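Local coordinates for nudix hydrolase domain-containing protein (Thermotoga maritima, PDB 3E57) that is of unknown function but, as a putative Nudix hydrolase, probably cleaves nucleoside diphosphates linked to another moiety, at residues E16-V21 with G104-E109; T66-P71 with S152-G157. All coordinates share one frame; numbering follows the deposited sequence.

Read from the N terminus, the chain lays down strand 17-22 and, after two helices and two short strands, strand 66-77, which runs antiparallel beside it in the same mixed sheet. Contact 1 closes a loop of 82 intervening residues when 104-109, on the way to helix 115-130, comes back to 16-21. Contact 2 closes one of 80 residues, bringing 152-157, which includes the start of strand 155-163, against 66-71. The segments alternate along the sequence, so the two loops cross, and the contact centres lie about 9 Å apart. Val21 pairs with Lys67 and His106 reaches Gln68, so the N-terminal strand, the loop before helix 115-130 and the central parallel strand pair are tied together.

Contact 1. Residues E16-V21 with G104-E109; sequences ERILVV and GGHVRE
Leu19 and Val107 run alongside each other in one direction, and their CB atoms close to 3.7 Å. These compact aliphatic side chains suit a buried seam that Phe119 of helix 115-130 also helps to cover. Behind them the backbones are joined directly: Leu19 N donates to Val107 O at 2.8 Å, and Glu109 N to Arg17 O at 2.8 Å, a single bridge centred on Ile18 and Arg108. One water completes the seam, donating to Leu19 O and accepting from Val107 N. Beta-branched Ile18 turns its CG2 methyl to His106 CB at 3.6 Å, while His106 NE2 is hydrogen-bonded to Gln68. Segment 104-109 probably opens the Nudix box, whose Arg-Glu and Glu-Glu pairs follow on helix 115-130; Arg125 from that helix also bonds His106 O. Toward solvent the contact is made by long charged chains. Kinks in Arg17 fold its guanidinium back alongside the extended Glu109 (chi1 -167°) for a side-on salt bridge, NE to OE1 at 3.0 Å and NH2 to OE2 at 2.9 Å. The two planes are turned 52° apart: OE1 is met from above the carboxylate plane, OE2 on its syn side though out of plane. Were Glu109 an alanine, the Arg17 guanidinium would probably lose this mate and be freer to turn. Looser still, Glu16 OE2 stands 3.9 Å from Arg108 NE, a long salt bridge with carboxylate and guanidinium planes almost perpendicular (86°).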
loop_
_atom_site.group_PDB
_atom_site.type_symbol
_atom_site.label_atom_id
_atom_site.label_comp_id
_atom_site.label_asym_id
_atom_site.label_seq_id
_atom_site.Cartn_x
_atom_site.Cartn_y
_atom_site.Cartn_z
ATOM N N GLU B 16 7.158 8.839 -29.483
ATOM C CA GLU B 16 6.644 9.254 -28.149
ATOM C C GLU B 16 7.724 9.109 -27.065
ATOM O O GLU B 16 7.933 8.018 -26.527
ATOM C CB GLU B 16 5.403 8.425 -27.791
ATOM C CG GLU B 16 4.729 8.811 -26.469
ATOM C CD GLU B 16 3.544 7.927 -26.115
ATOM O OE1 GLU B 16 3.279 6.951 -26.850
ATOM O OE2 GLU B 16 2.878 8.203 -25.089
ATOM N N ARG B 17 8.411 10.210 -26.757
ATOM C CA ARG B 17 9.333 10.254 -25.619
ATOM C C ARG B 17 8.558 10.708 -24.386
ATOM O O ARG B 17 7.855 11.721 -24.433
ATOM C CB ARG B 17 10.497 11.210 -25.876
ATOM C CG ARG B 17 11.433 10.760 -27.003
ATOM C CD ARG B 17 12.886 10.701 -26.537
ATOM N NE ARG B 17 13.379 12.004 -26.094
ATOM C CZ ARG B 17 14.452 12.183 -25.325
ATOM N NH1 ARG B 17 15.178 11.150 -24.907
ATOM N NH2 ARG B 17 14.812 13.410 -24.972
ATOM N N ILE B 18 8.708 9.981 -23.283
ATOM C CA ILE B 18 7.851 10.191 -22.108
ATOM C C ILE B 18 8.617 10.416 -20.804
ATOM O O ILE B 18 9.775 10.027 -20.685
ATOM C CB ILE B 18 6.809 9.047 -21.943
ATOM C CG1 ILE B 18 7.452 7.652 -21.996
ATOM C CG2 ILE B 18 5.745 9.154 -23.018
ATOM C CD1 ILE B 18 8.147 7.221 -20.738
ATOM N N LEU B 19 7.954 11.057 -19.835
ATOM C CA LEU B 19 8.586 11.448 -18.574
ATOM C C LEU B 19 8.881 10.236 -17.694
ATOM O O LEU B 19 8.000 9.401 -17.429
ATOM C CB LEU B 19 7.706 12.446 -17.802
ATOM C CG LEU B 19 8.231 13.019 -16.474
ATOM C CD1 LEU B 19 9.498 13.840 -16.691
ATOM C CD2 LEU B 19 7.164 13.861 -15.791
ATOM N N VAL B 20 10.127 10.168 -17.233
ATOM C CA VAL B 20 10.583 9.106 -16.349
ATOM C C VAL B 20 11.456 9.679 -15.241
ATOM O O VAL B 20 11.911 10.812 -15.331
ATOM C CB VAL B 20 11.372 8.033 -17.134
ATOM C CG1 VAL B 20 10.475 7.359 -18.151
ATOM C CG2 VAL B 20 12.611 8.645 -17.833
ATOM N N VAL B 21 11.651 8.896 -14.184
ATOM C CA VAL B 21 12.680 9.166 -13.183
ATOM C C VAL B 21 13.456 7.882 -12.934
ATOM O O VAL B 21 12.944 6.795 -13.166
ATOM C CB VAL B 21 12.098 9.671 -11.846
ATOM C CG1 VAL B 21 11.444 11.023 -12.023
ATOM C CG2 VAL B 21 11.110 8.659 -11.264
ATOM N N GLY B 104 -5.382 7.318 -16.327
ATOM C CA GLY B 104 -3.967 7.611 -16.361
ATOM C C GLY B 104 -3.403 7.653 -17.758
ATOM O O GLY B 104 -3.990 7.116 -18.696
ATOM N N GLY B 105 -2.256 8.304 -17.892
ATOM C CA GLY B 105 -1.502 8.259 -19.133
ATOM C C GLY B 105 -0.094 8.748 -18.919
ATOM O O GLY B 105 0.232 9.245 -17.856
ATOM N N HIS B 106 0.734 8.629 -19.947
ATOM C CA HIS B 106 2.121 9.075 -19.874
ATOM C C HIS B 106 2.224 10.580 -20.084
ATOM O O HIS B 106 1.351 11.190 -20.705
ATOM C CB HIS B 106 2.959 8.332 -20.909
ATOM C CG HIS B 106 3.115 6.876 -20.610
ATOM N ND1 HIS B 106 2.164 5.940 -20.959
ATOM C CD2 HIS B 106 4.101 6.196 -19.977
ATOM C CE1 HIS B 106 2.563 4.744 -20.563
ATOM N NE2 HIS B 106 3.736 4.870 -19.968
ATOM N N VAL B 107 3.281 11.179 -19.546
ATOM C CA VAL B 107 3.587 12.572 -19.842
ATOM C C VAL B 107 4.561 12.571 -21.018
ATOM O O VAL B 107 5.570 11.874 -20.983
ATOM C CB VAL B 107 4.191 13.291 -18.620
ATOM C CG1 VAL B 107 4.619 14.714 -18.980
ATOM C CG2 VAL B 107 3.184 13.291 -17.461
ATOM N N ARG B 108 4.236 13.338 -22.056
ATOM C CA ARG B 108 5.032 13.363 -23.285
ATOM C C ARG B 108 5.969 14.556 -23.284
ATOM O O ARG B 108 5.644 15.618 -22.756
ATOM C CB ARG B 108 4.129 13.451 -24.510
ATOM C CG ARG B 108 3.160 12.291 -24.668
ATOM C CD ARG B 108 2.139 12.608 -25.743
ATOM N NE ARG B 108 1.089 11.597 -25.842
ATOM C CZ ARG B 108 -0.092 11.784 -26.432
ATOM N NH1 ARG B 108 -0.410 12.955 -26.981
ATOM N NH2 ARG B 108 -0.977 10.792 -26.462
ATOM N N GLU B 109 7.128 14.379 -23.906
ATOM C CA GLU B 109 8.137 15.444 -24.009
ATOM C C GLU B 109 7.600 16.758 -24.581
ATOM O O GLU B 109 8.048 17.841 -24.183
ATOM C CB GLU B 109 9.313 14.960 -24.857
ATOM C CG GLU B 109 10.538 15.851 -24.760
ATOM C CD GLU B 109 11.757 15.228 -25.400
ATOM O OE1 GLU B 109 11.590 14.354 -26.278
ATOM O OE2 GLU B 109 12.881 15.619 -25.018
HETATM O O HOH W 1 5.236 9.539 -18.375
#

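Contact 2. Residues T66-P71 with S152-G157; sequences TKQVIP and SRVHLG
With CG1 of Ile70 swung opposite its own carbonyl carbon (chi1 -53°) and CG of His155 turned likewise (chi1 -81°), the isoleucine branch is laid over one face of the imidazole. Ile70 CG1 sits 4.0 Å from the centroid of the His155 ring, 28° off its normal, a CH-pi contact, and CD1 follows toward the rim. Gln68 occupies the same side of the sheet; with its OE1 already engaged by His106, its amide NE2 lies against Val154 CG2 at 3.4 Å. Beneath these side chains the strands run parallel, the pairing at the heart of the mixed sheet of the Nudix fold. Three nearly straight bonds hold it: Gln68 N to Val154 O at 2.8 Å, Leu156 N to Gln68 O at 2.9 Å, and Ile70 N to Leu156 O at 2.9 Å. Gly157 CA adds an ordinary CA-H...O contact with Ile70 O at 3.4 Å. On the other face Val69 and Leu156 supply the aliphatic bulk that meets Phe119 and Phe26, respectively. Lys67, long enough to bend back at chi4, gives weak hydrogen bonds from NZ to Arg153 O (3.1 Å) and to His155 O, its stronger partner being Asn145.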
loop_
_atom_site.group_PDB
_atom_site.type_symbol
_atom_site.label_atom_id
_atom_site.label_comp_id
_atom_site.label_asym_id
_atom_site.label_seq_id
_atom_site.Cartn_x
_atom_site.Cartn_y
_atom_site.Cartn_z
ATOM N N THR B 66 14.227 2.607 -14.250
ATOM C CA THR B 66 13.440 3.833 -14.266
ATOM C C THR B 66 11.959 3.553 -14.012
ATOM O O THR B 66 11.470 2.425 -14.191
ATOM C CB THR B 66 13.582 4.579 -15.613
ATOM O OG1 THR B 66 13.248 3.694 -16.690
ATOM C CG2 THR B 66 15.009 5.102 -15.801
ATOM N N LYS B 67 11.256 4.596 -13.584
ATOM C CA LYS B 67 9.814 4.542 -13.436
ATOM C C LYS B 67 9.171 5.641 -14.278
ATOM O O LYS B 67 9.600 6.793 -14.254
ATOM C CB LYS B 67 9.426 4.635 -11.950
ATOM C CG LYS B 67 9.731 3.334 -11.221
ATOM C CD LYS B 67 9.302 3.323 -9.759
ATOM C CE LYS B 67 9.114 1.881 -9.240
ATOM N NZ LYS B 67 7.682 1.380 -9.398
ATOM N N GLN B 68 8.167 5.247 -15.052
ATOM C CA GLN B 68 7.396 6.151 -15.881
ATOM C C GLN B 68 6.396 6.889 -15.007
ATOM O O GLN B 68 5.620 6.261 -14.295
ATOM C CB GLN B 68 6.662 5.354 -16.956
ATOM C CG GLN B 68 7.608 4.574 -17.884
ATOM C CD GLN B 68 6.940 3.406 -18.558
ATOM O OE1 GLN B 68 5.888 3.551 -19.175
ATOM N NE2 GLN B 68 7.554 2.234 -18.454
ATOM N N VAL B 69 6.424 8.217 -15.045
ATOM C CA VAL B 69 5.505 9.023 -14.242
ATOM C C VAL B 69 4.129 9.089 -14.904
ATOM O O VAL B 69 3.987 9.604 -16.022
ATOM C CB VAL B 69 6.055 10.426 -14.022
ATOM C CG1 VAL B 69 5.031 11.293 -13.299
ATOM C CG2 VAL B 69 7.362 10.341 -13.255
ATOM N N ILE B 70 3.130 8.554 -14.200
ATOM C CA ILE B 70 1.773 8.417 -14.703
ATOM C C ILE B 70 0.819 9.266 -13.857
ATOM O O ILE B 70 0.483 8.878 -12.731
ATOM C CB ILE B 70 1.305 6.931 -14.647
ATOM C CG1 ILE B 70 2.312 6.004 -15.340
ATOM C CG2 ILE B 70 -0.072 6.772 -15.285
ATOM C CD1 ILE B 70 2.496 6.286 -16.820
ATOM N N PRO B 71 0.389 10.431 -14.375
ATOM C CA PRO B 71 -0.728 11.100 -13.725
ATOM C C PRO B 71 -1.946 10.178 -13.755
ATOM O O PRO B 71 -2.188 9.530 -14.767
ATOM C CB PRO B 71 -0.940 12.353 -14.587
ATOM C CG PRO B 71 -0.284 12.039 -15.900
ATOM C CD PRO B 71 0.890 11.211 -15.527
ATOM N N SER B 152 3.269 -2.534 -13.277
ATOM C CA SER B 152 3.326 -1.815 -12.002
ATOM C C SER B 152 4.736 -1.433 -11.599
ATOM O O SER B 152 4.973 -0.297 -11.184
ATOM C CB SER B 152 2.703 -2.657 -10.888
ATOM O OG SER B 152 1.319 -2.751 -11.108
ATOM N N ARG B 153 5.674 -2.367 -11.740
ATOM C CA ARG B 153 7.050 -2.133 -11.290
ATOM C C ARG B 153 7.796 -1.034 -12.057
ATOM O O ARG B 153 8.796 -0.498 -11.552
ATOM C CB ARG B 153 7.851 -3.438 -11.312
ATOM C CG ARG B 153 7.377 -4.435 -10.281
ATOM C CD ARG B 153 8.304 -5.631 -10.126
ATOM N NE ARG B 153 8.292 -6.559 -11.262
ATOM C CZ ARG B 153 7.490 -7.616 -11.393
ATOM N NH1 ARG B 153 6.554 -7.902 -10.491
ATOM N NH2 ARG B 153 7.613 -8.394 -12.466
ATOM N N VAL B 154 7.327 -0.696 -13.260
ATOM C CA VAL B 154 7.948 0.362 -14.060
ATOM C C VAL B 154 7.110 1.644 -14.101
ATOM O O VAL B 154 7.453 2.570 -14.824
ATOM C CB VAL B 154 8.267 -0.123 -15.511
ATOM C CG1 VAL B 154 9.108 -1.391 -15.469
ATOM C CG2 VAL B 154 7.000 -0.346 -16.318
ATOM N N HIS B 155 6.030 1.706 -13.311
ATOM C CA HIS B 155 5.142 2.871 -13.283
ATOM C C HIS B 155 5.103 3.493 -11.894
ATOM O O HIS B 155 4.996 2.787 -10.894
ATOM C CB HIS B 155 3.713 2.471 -13.655
ATOM C CG HIS B 155 3.471 2.336 -15.125
ATOM N ND1 HIS B 155 2.214 2.435 -15.679
ATOM C CD2 HIS B 155 4.318 2.120 -16.155
ATOM C CE1 HIS B 155 2.296 2.266 -16.987
ATOM N NE2 HIS B 155 3.563 2.079 -17.302
ATOM N N LEU B 156 5.177 4.817 -11.844
ATOM C CA LEU B 156 4.946 5.572 -10.617
ATOM C C LEU B 156 3.693 6.408 -10.814
ATOM O O LEU B 156 3.661 7.280 -11.673
ATOM C CB LEU B 156 6.135 6.488 -10.339
ATOM C CG LEU B 156 5.999 7.444 -9.154
ATOM C CD1 LEU B 156 5.863 6.636 -7.881
ATOM C CD2 LEU B 156 7.199 8.385 -9.084
ATOM N N GLY B 157 2.664 6.157 -10.012
ATOM C CA GLY B 157 1.409 6.886 -10.150
ATOM C C GLY B 157 1.374 8.135 -9.305
ATOM O O GLY B 157 1.806 8.120 -8.157
#